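Local coordinates for uncharacterized protein (Bacteroides ovatus CL02T12C04, PDB 6PTM), which is an exo-carrageenase of glycoside hydrolase family GH42, which probably releases sugar units from the chain ends of carrageenan, at residues Y360-A365 with D651-K656. Numbering follows the deposited sequence.
Sequences YFDFMA and DEYGRK
Tyr-653 and Glu-652, the two central residues of a type I beta turn running from Asp-651 to Gly-654, press on Phe-361 and Asp-362 near the start of helix 358-385. The helix probably belongs to the catalytic domain, a (beta/alpha)8 barrel in GH42 enzymes; the turn lies in the loop between strands 640-643 and 667-670 of a separate domain built on a five-stranded parallel sheet. Phe-361 can be followed outward. Its CB lies 4.2 Å from Glu-652 O, a carbonyl that accepts a hydrogen bond from Asn-575; CG and CD2 also lie near this oxygen. With CG anti to the backbone N (chi1 176°), the ring is directed at the turn, and CD1 meets Tyr-653 CE1 at 3.9 Å. The side chains cross at nearly a right angle, ring planes 79° apart. Farther out, CE1 touches Glu-652 CG at 3.8 Å, CE2 meets Glu-652 CB, and at the tip CZ meets the same CB, also at 3.8 Å. That methylene makes a CH-pi contact over one face of the phenylalanine ring, while the bent Glu-652 chain carries its carboxylate away to Lys-323, whose amine serves both Glu-652 OE2, in a salt bridge, and Tyr-653 OH. Replacing Phe-361 by an alanine would probably deprive Glu-652 CB of its aromatic face and open a gap beside the tyrosine ring. Asp-651 braces the turn: its OD1 accepts from Tyr-653 N, which makes an Asx turn, and from Arg-655 N, the two approaching on opposite sides of the carboxylate plane. Its OD2 holds Arg-655 NE in a salt bridge of 2.9 Å. Asp-362 OD2 is bound by His-324 and Trp-334, which helps fix the carboxylate's rotation. Its other oxygen faces the turn: Tyr-653 OH donates to the syn lone pair of Asp-362 OD1 over 2.6 Å, with carboxylate and ring planes 83° apart.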
# COMPACT_ATOMS: atom_id res chain seq x y z
N TYR A 360 -7.87 6.25 -28.55
CA TYR A 360 -7.73 5.39 -27.35
C TYR A 360 -6.93 6.15 -26.32
O TYR A 360 -7.33 6.13 -25.14
CB TYR A 360 -7.07 4.08 -27.73
CG TYR A 360 -6.88 3.10 -26.60
CD1 TYR A 360 -5.81 3.21 -25.72
CD2 TYR A 360 -7.73 2.01 -26.45
CE1 TYR A 360 -5.59 2.27 -24.72
CE2 TYR A 360 -7.52 1.06 -25.46
CZ TYR A 360 -6.43 1.18 -24.61
OH TYR A 360 -6.24 0.24 -23.64
N PHE A 361 -5.80 6.72 -26.73
CA PHE A 361 -4.91 7.43 -25.80
C PHE A 361 -5.71 8.54 -25.11
O PHE A 361 -5.66 8.70 -23.88
CB PHE A 361 -3.71 8.03 -26.52
CG PHE A 361 -2.92 8.82 -25.52
CD1 PHE A 361 -3.21 10.14 -25.28
CD2 PHE A 361 -2.00 8.17 -24.71
CE1 PHE A 361 -2.55 10.84 -24.29
CE2 PHE A 361 -1.36 8.86 -23.71
CZ PHE A 361 -1.63 10.20 -23.49
N ASP A 362 -6.40 9.33 -25.92
CA ASP A 362 -7.20 10.49 -25.48
C ASP A 362 -8.26 10.02 -24.50
O ASP A 362 -8.46 10.71 -23.46
CB ASP A 362 -7.80 11.23 -26.67
CG ASP A 362 -6.79 12.14 -27.37
OD1 ASP A 362 -5.66 12.33 -26.83
OD2 ASP A 362 -7.12 12.62 -28.46
N PHE A 363 -8.95 8.92 -24.81
CA PHE A 363 -10.05 8.42 -23.95
C PHE A 363 -9.48 8.07 -22.56
O PHE A 363 -10.06 8.47 -21.52
CB PHE A 363 -10.74 7.24 -24.62
CG PHE A 363 -12.11 6.99 -24.07
CD1 PHE A 363 -13.23 7.47 -24.75
CD2 PHE A 363 -12.29 6.24 -22.92
CE1 PHE A 363 -14.49 7.28 -24.21
CE2 PHE A 363 -13.56 6.03 -22.41
CZ PHE A 363 -14.66 6.56 -23.06
N MET A 364 -8.35 7.36 -22.52
CA MET A 364 -7.77 6.86 -21.26
C MET A 364 -7.19 8.04 -20.46
O MET A 364 -7.35 8.05 -19.22
CB MET A 364 -6.69 5.80 -21.50
CG MET A 364 -7.18 4.54 -22.18
SD MET A 364 -8.79 3.99 -21.63
CE MET A 364 -9.02 2.60 -22.73
N ALA A 365 -6.57 9.01 -21.15
CA ALA A 365 -5.95 10.20 -20.54
C ALA A 365 -7.06 11.07 -19.94
O ALA A 365 -6.93 11.48 -18.77
CB ALA A 365 -5.15 10.95 -21.59
N ASP A 651 6.08 10.68 -29.61
CA ASP A 651 5.15 11.30 -28.65
C ASP A 651 4.07 10.28 -28.30
O ASP A 651 4.17 9.10 -28.75
CB ASP A 651 4.58 12.61 -29.19
CG ASP A 651 3.76 12.48 -30.45
OD1 ASP A 651 3.29 11.40 -30.75
OD2 ASP A 651 3.60 13.48 -31.11
N GLU A 652 3.06 10.73 -27.57
CA GLU A 652 1.97 9.88 -27.03
C GLU A 652 1.06 9.43 -28.16
O GLU A 652 0.19 8.55 -27.90
CB GLU A 652 1.22 10.61 -25.91
CG GLU A 652 0.45 11.84 -26.38
CD GLU A 652 1.16 13.18 -26.33
OE1 GLU A 652 2.39 13.25 -26.60
OE2 GLU A 652 0.45 14.19 -26.09
N TYR A 653 1.23 9.98 -29.37
CA TYR A 653 0.43 9.59 -30.55
C TYR A 653 1.27 8.77 -31.52
O TYR A 653 0.75 8.51 -32.59
CB TYR A 653 -0.22 10.83 -31.18
CG TYR A 653 -1.11 11.57 -30.23
CD1 TYR A 653 -2.24 10.96 -29.71
CD2 TYR A 653 -0.80 12.86 -29.82
CE1 TYR A 653 -3.08 11.64 -28.85
CE2 TYR A 653 -1.62 13.55 -28.95
CZ TYR A 653 -2.75 12.93 -28.45
OH TYR A 653 -3.55 13.60 -27.57
N GLY A 654 2.46 8.32 -31.12
CA GLY A 654 3.37 7.52 -31.97
C GLY A 654 4.03 8.33 -33.08
O GLY A 654 4.55 7.70 -34.03
N ARG A 655 4.02 9.66 -33.00
CA ARG A 655 4.64 10.49 -34.05
C ARG A 655 6.14 10.62 -33.70
O ARG A 655 6.44 10.92 -32.51
CB ARG A 655 3.93 11.85 -34.17
CG ARG A 655 2.45 11.78 -34.55
CD ARG A 655 1.72 13.13 -34.60
NE ARG A 655 1.69 13.86 -33.32
CZ ARG A 655 0.96 14.96 -33.04
NH1 ARG A 655 0.13 15.51 -33.91
NH2 ARG A 655 1.08 15.52 -31.85
N LYS A 656 7.03 10.47 -34.69
CA LYS A 656 8.51 10.58 -34.50
C LYS A 656 8.75 11.89 -33.75
O LYS A 656 8.18 12.89 -34.13
CB LYS A 656 9.32 10.56 -35.80